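Local structure of L-tyrosine isonitrile synthase (Pseudomonas aeruginosa, 3E59) at residues 82-87 with 314-319; 201-206 with 228-233. The protein makes the isonitrile group of paerucumarin, converting L-tyrosine to its isocyano derivative with C2 of ribulose 5-phosphate as the source of the carbon. All blocks are in the same frame, centred on the assembly; numbering follows the deposited sequence.

Contact 1 (82-87 with 314-319); sequences PDMAER and PSHYRL
Met84 meets Ser315 and His316 through van der Waals contacts, and no direct hydrogen bond joins 82-87 to 314-319. Met84 CB lies 3.5 Å from Ser315 O. With CG anti to the backbone N (chi1 -172°) and the chain then bent at chi2 and chi3, the thioether lies beside the His316 side chain with the same heading. Met84 CE ends 3.8 Å from His316 ND1 and equally near Ser315 OG, while Met84 SD stands 5.4 Å from the His316 ring centroid, 43° off the ring normal, an oblique Met-aromatic approach.

The polar link is water-mediated: one water donates to Ser315 O at 2.8 Å and, weakly, to Asp83 OD1. Asp83 OD1 also caps the helix, accepting from Ala85 N at 3.0 Å on the anti side of the carboxylate. Separately, Asp83 N donates almost straight (175°) to Glu86 OE1; this capping box of Asp83 and Glu86 closes the first turn of the helix. On the other segment Ser315 OG and His316 ND1 are modelled 2.5 Å apart, rather short for a hydrogen bond, so its exact geometry is doubtful.

Ser315 and His316 both face Val308 in a classic beta bulge between strands 313-318 and 306-310. Met84 also touches Ile310 and Ala285, so the start of helix 84-103 packs against the four-stranded mixed sheet, while Pro82 and Arg87 reach helix 127-144.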
loop_
_atom_site.group_PDB
_atom_site.type_symbol
_atom_site.label_atom_id
_atom_site.label_comp_id
_atom_site.label_asym_id
_atom_site.label_seq_id
_atom_site.Cartn_x
_atom_site.Cartn_y
_atom_site.Cartn_z
ATOM N N PRO A 82 7.202 2.698 -12.353
ATOM C CA PRO A 82 5.894 3.311 -12.080
ATOM C C PRO A 82 5.216 3.801 -13.372
ATOM O O PRO A 82 5.898 4.290 -14.277
ATOM C CB PRO A 82 6.236 4.507 -11.189
ATOM C CG PRO A 82 7.577 4.265 -10.663
ATOM C CD PRO A 82 8.291 3.328 -11.587
ATOM N N ASP A 83 3.891 3.664 -13.461
ATOM C CA ASP A 83 3.169 4.099 -14.663
ATOM C C ASP A 83 1.896 4.873 -14.310
ATOM O O ASP A 83 1.785 5.425 -13.198
ATOM C CB ASP A 83 2.918 2.920 -15.639
ATOM C CG ASP A 83 2.059 1.800 -15.039
ATOM O OD1 ASP A 83 1.199 2.043 -14.177
ATOM O OD2 ASP A 83 2.238 0.647 -15.449
ATOM N N MET A 84 0.950 4.932 -15.244
ATOM C CA MET A 84 -0.309 5.670 -15.015
ATOM C C MET A 84 -1.069 5.224 -13.740
ATOM O O MET A 84 -1.701 6.031 -13.059
ATOM C CB MET A 84 -1.200 5.602 -16.265
ATOM C CG MET A 84 -2.434 6.496 -16.213
ATOM S SD MET A 84 -2.082 8.263 -16.235
ATOM C CE MET A 84 -1.834 8.515 -17.983
ATOM N N ALA A 85 -0.965 3.951 -13.386
ATOM C CA ALA A 85 -1.564 3.479 -12.136
ATOM C C ALA A 85 -0.941 4.153 -10.895
ATOM O O ALA A 85 -1.669 4.666 -10.041
ATOM C CB ALA A 85 -1.487 1.961 -12.043
ATOM N N GLU A 86 0.391 4.164 -10.792
ATOM C CA GLU A 86 1.058 4.922 -9.717
ATOM C C GLU A 86 0.739 6.408 -9.791
ATOM O O GLU A 86 0.473 7.042 -8.757
ATOM C CB GLU A 86 2.575 4.764 -9.756
ATOM C CG GLU A 86 3.113 3.522 -9.085
ATOM C CD GLU A 86 3.054 2.308 -9.981
ATOM O OE1 GLU A 86 2.524 2.401 -11.107
ATOM O OE2 GLU A 86 3.558 1.260 -9.563
ATOM N N ARG A 87 0.762 6.956 -11.011
ATOM C CA ARG A 87 0.629 8.398 -11.225
ATOM C C ARG A 87 -0.696 8.926 -10.713
ATOM O O ARG A 87 -0.736 9.906 -9.964
ATOM C CB ARG A 87 0.811 8.772 -12.697
ATOM C CG ARG A 87 0.603 10.278 -12.967
ATOM C CD ARG A 87 0.902 10.639 -14.411
ATOM N NE ARG A 87 2.124 10.003 -14.911
ATOM C CZ ARG A 87 3.338 10.553 -14.864
ATOM N NH1 ARG A 87 3.516 11.758 -14.328
ATOM N NH2 ARG A 87 4.380 9.896 -15.358
ATOM N N PRO A 314 4.877 2.207 -22.651
ATOM C CA PRO A 314 3.572 1.665 -22.256
ATOM C C PRO A 314 3.017 2.358 -21.008
ATOM O O PRO A 314 3.733 2.534 -20.013
ATOM C CB PRO A 314 3.859 0.175 -21.977
ATOM C CG PRO A 314 5.343 0.012 -22.064
ATOM C CD PRO A 314 5.850 1.132 -22.918
ATOM N N SER A 315 1.745 2.745 -21.070
ATOM C CA SER A 315 1.158 3.631 -20.070
ATOM C C SER A 315 -0.033 2.988 -19.365
ATOM O O SER A 315 -0.059 2.886 -18.133
ATOM C CB SER A 315 0.761 4.965 -20.731
ATOM O OG SER A 315 0.031 5.795 -19.841
ATOM N N HIS A 316 -1.016 2.554 -20.149
ATOM C CA HIS A 316 -2.281 2.040 -19.611
ATOM C C HIS A 316 -3.058 1.356 -20.725
ATOM O O HIS A 316 -2.614 1.335 -21.875
ATOM C CB HIS A 316 -3.123 3.177 -18.986
ATOM C CG HIS A 316 -3.361 4.344 -19.904
ATOM N ND1 HIS A 316 -2.479 5.398 -20.016
ATOM C CD2 HIS A 316 -4.383 4.621 -20.751
ATOM C CE1 HIS A 316 -2.948 6.275 -20.884
ATOM N NE2 HIS A 316 -4.100 5.825 -21.347
ATOM N N TYR A 317 -4.207 0.787 -20.379
ATOM C CA TYR A 317 -5.117 0.228 -21.377
ATOM C C TYR A 317 -6.367 1.095 -21.486
ATOM O O TYR A 317 -6.606 1.970 -20.631
ATOM C CB TYR A 317 -5.498 -1.206 -21.012
ATOM C CG TYR A 317 -4.374 -2.205 -21.182
ATOM C CD1 TYR A 317 -4.179 -2.862 -22.398
ATOM C CD2 TYR A 317 -3.506 -2.498 -20.123
ATOM C CE1 TYR A 317 -3.157 -3.780 -22.562
ATOM C CE2 TYR A 317 -2.479 -3.426 -20.277
ATOM C CZ TYR A 317 -2.308 -4.054 -21.506
ATOM O OH TYR A 317 -1.293 -4.969 -21.664
ATOM N N ARG A 318 -7.135 0.864 -22.551
ATOM C CA ARG A 318 -8.447 1.487 -22.763
ATOM C C ARG A 318 -9.484 0.440 -23.186
ATOM O O ARG A 318 -9.145 -0.535 -23.860
ATOM C CB ARG A 318 -8.365 2.607 -23.810
ATOM N N LEU A 319 -10.736 0.643 -22.772
ATOM C CA LEU A 319 -11.854 -0.218 -23.165
ATOM C C LEU A 319 -12.967 0.578 -23.841
ATOM O O LEU A 319 -13.489 1.539 -23.270
ATOM C CB LEU A 319 -12.425 -0.976 -21.963
ATOM C CG LEU A 319 -11.694 -2.211 -21.427
ATOM C CD1 LEU A 319 -12.490 -2.834 -20.296
ATOM C CD2 LEU A 319 -11.450 -3.235 -22.521
HETATM O O HOH W 1 -0.980 1.276 -16.058
#

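Contact 2 (201-206 with 228-233); sequences AITRFL and ERAYGV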
loop_
_atom_site.group_PDB
_atom_site.type_symbol
_atom_site.label_atom_id
_atom_site.label_comp_id
_atom_site.label_asym_id
_atom_site.label_seq_id
_atom_site.Cartn_x
_atom_site.Cartn_y
_atom_site.Cartn_z
ATOM N N ALA A 201 -4.729 -13.376 1.522
ATOM C CA ALA A 201 -4.507 -12.357 0.502
ATOM C C ALA A 201 -3.037 -12.233 0.109
ATOM O O ALA A 201 -2.690 -12.187 -1.089
ATOM C CB ALA A 201 -5.032 -11.031 0.978
ATOM N N ILE A 202 -2.171 -12.186 1.116
ATOM C CA ILE A 202 -0.733 -12.132 0.888
ATOM C C ILE A 202 -0.236 -13.385 0.161
ATOM O O ILE A 202 0.634 -13.293 -0.697
ATOM C CB ILE A 202 0.062 -11.910 2.201
ATOM C CG1 ILE A 202 -0.393 -10.613 2.917
ATOM C CG2 ILE A 202 1.577 -11.919 1.928
ATOM C CD1 ILE A 202 -0.411 -9.302 2.036
ATOM N N THR A 203 -0.779 -14.547 0.512
ATOM C CA THR A 203 -0.475 -15.791 -0.209
ATOM C C THR A 203 -0.851 -15.627 -1.687
ATOM O O THR A 203 -0.072 -15.970 -2.578
ATOM C CB THR A 203 -1.210 -16.997 0.402
ATOM O OG1 THR A 203 -0.863 -17.117 1.789
ATOM C CG2 THR A 203 -0.836 -18.301 -0.321
ATOM N N ARG A 204 -2.027 -15.063 -1.939
ATOM C CA ARG A 204 -2.486 -14.880 -3.313
ATOM C C ARG A 204 -1.581 -13.972 -4.149
ATOM O O ARG A 204 -1.340 -14.279 -5.318
ATOM C CB ARG A 204 -3.950 -14.425 -3.368
ATOM C CG ARG A 204 -4.540 -14.454 -4.786
ATOM C CD ARG A 204 -5.999 -14.026 -4.828
ATOM N NE ARG A 204 -6.174 -12.616 -4.472
ATOM C CZ ARG A 204 -6.610 -12.189 -3.286
ATOM N NH1 ARG A 204 -6.914 -13.071 -2.335
ATOM N NH2 ARG A 204 -6.740 -10.885 -3.046
ATOM N N PHE A 205 -1.079 -12.872 -3.561
ATOM C CA PHE A 205 -0.153 -11.971 -4.267
ATOM C C PHE A 205 1.121 -12.717 -4.645
ATOM O O PHE A 205 1.607 -12.606 -5.765
ATOM C CB PHE A 205 0.288 -10.767 -3.414
ATOM C CG PHE A 205 -0.827 -9.868 -2.940
ATOM C CD1 PHE A 205 -2.081 -9.880 -3.528
ATOM C CD2 PHE A 205 -0.582 -8.963 -1.907
ATOM C CE1 PHE A 205 -3.083 -9.029 -3.075
ATOM C CE2 PHE A 205 -1.589 -8.097 -1.446
ATOM C CZ PHE A 205 -2.830 -8.134 -2.030
ATOM N N LEU A 206 1.681 -13.441 -3.685
ATOM C CA LEU A 206 2.901 -14.212 -3.912
ATOM C C LEU A 206 2.693 -15.320 -4.941
ATOM O O LEU A 206 3.520 -15.508 -5.831
ATOM C CB LEU A 206 3.427 -14.793 -2.590
ATOM C CG LEU A 206 3.803 -13.721 -1.560
ATOM C CD1 LEU A 206 4.084 -14.351 -0.221
ATOM C CD2 LEU A 206 5.005 -12.882 -2.018
ATOM N N GLU A 228 4.266 -20.461 2.538
ATOM C CA GLU A 228 5.398 -20.343 3.446
ATOM C C GLU A 228 5.982 -18.938 3.442
ATOM O O GLU A 228 6.217 -18.368 4.501
ATOM C CB GLU A 228 6.471 -21.405 3.158
ATOM N N ARG A 229 6.176 -18.362 2.258
ATOM C CA ARG A 229 6.717 -17.008 2.152
ATOM C C ARG A 229 5.803 -15.906 2.671
ATOM O O ARG A 229 6.296 -14.865 3.106
ATOM C CB ARG A 229 7.191 -16.699 0.723
ATOM C CG ARG A 229 8.535 -17.350 0.411
ATOM C CD ARG A 229 9.084 -16.933 -0.936
ATOM N NE ARG A 229 8.212 -17.388 -2.001
ATOM C CZ ARG A 229 7.645 -16.598 -2.905
ATOM N NH1 ARG A 229 7.875 -15.293 -2.907
ATOM N NH2 ARG A 229 6.857 -17.129 -3.827
ATOM N N ALA A 230 4.491 -16.137 2.657
ATOM C CA ALA A 230 3.521 -15.158 3.166
ATOM C C ALA A 230 3.716 -14.815 4.651
ATOM O O ALA A 230 3.522 -13.675 5.041
ATOM C CB ALA A 230 2.086 -15.611 2.894
ATOM N N TYR A 231 4.113 -15.796 5.468
ATOM C CA TYR A 231 4.498 -15.516 6.862
ATOM C C TYR A 231 5.644 -14.494 6.966
ATOM O O TYR A 231 5.598 -13.571 7.785
ATOM C CB TYR A 231 4.894 -16.804 7.591
ATOM C CG TYR A 231 3.739 -17.755 7.836
ATOM C CD1 TYR A 231 2.704 -17.397 8.705
ATOM C CD2 TYR A 231 3.676 -19.007 7.201
ATOM C CE1 TYR A 231 1.635 -18.245 8.944
ATOM C CE2 TYR A 231 2.593 -19.877 7.449
ATOM C CZ TYR A 231 1.583 -19.473 8.322
ATOM O OH TYR A 231 0.500 -20.255 8.605
ATOM N N GLY A 232 6.680 -14.684 6.145
ATOM C CA GLY A 232 7.840 -13.783 6.126
ATOM C C GLY A 232 7.492 -12.362 5.710
ATOM O O GLY A 232 7.931 -11.394 6.337
ATOM N N VAL A 233 6.700 -12.236 4.653
ATOM C CA VAL A 233 6.250 -10.925 4.158
ATOM C C VAL A 233 5.456 -10.143 5.211
ATOM O O VAL A 233 5.714 -8.958 5.439
ATOM C CB VAL A 233 5.435 -11.071 2.836
ATOM C CG1 VAL A 233 4.842 -9.731 2.377
ATOM C CG2 VAL A 233 6.308 -11.644 1.749
HETATM O O HOH W 2 6.074 -16.800 -6.284
#
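Leu206 places CG anti to its carbonyl carbon (chi1 -62°), and chi2 of 170° extends the branch so that CD1 and CD2 reach Ala230, Val233 and Arg229; Ile202 sends CG2 out anti to its backbone N toward Ala230 and Val233. The motif is a steep helix-helix crossing: the local axes of 201-206 and 228-233 approach to 8.6 Å, with 113° between their N-to-C directions.

The small side chain of Ala230 is consistent with this close approach, Ala230 CA lying 5.3 Å from Thr203 CA. Leu206 CD1 presses on the backbone there, 3.4 Å from Ala230 N, and sits 4.0 Å from Val233 CG2, the two side chains running antiparallel. Ile202 CG2 touches Ala230 CB at 3.9 Å. Thr203 brings OG1 against the same methyl, although its polar partner is Tyr199 O, one turn earlier in its own helix.

At the margin Arg229 NH1 comes within 3.9 Å of Leu206 CD2, which meets the guanidinium obliquely; Asp225 and the carbonyl of Leu122 also hold that group. A water joins the two helices here, donating to Leu206 O at 2.9 Å and accepting from Arg229 NH2 at 2.6 Å.

Both contacts are largely buried, yet they hold different elements: contact 1 sets the start of helix 84-103 against the mixed sheet, whereas contact 2 crosses helices 193-210 and 219-247. Their centres lie 26 Å apart and their nearest atoms about 13 Å, so they do not touch. Sequence separation also differs: contact 1 spans 226 intervening residues and brings the C-terminal strand to the first third of the chain; contact 2, lying within that span, bridges 21. Chemistry follows place. The helix start and bulged strand of contact 1 bury 176 Å², with a carbonyl oxygen, a hydroxyl and an imidazole nitrogen against Met84, while the mid-helix faces of contact 2 bury 288 Å², mostly aliphatic.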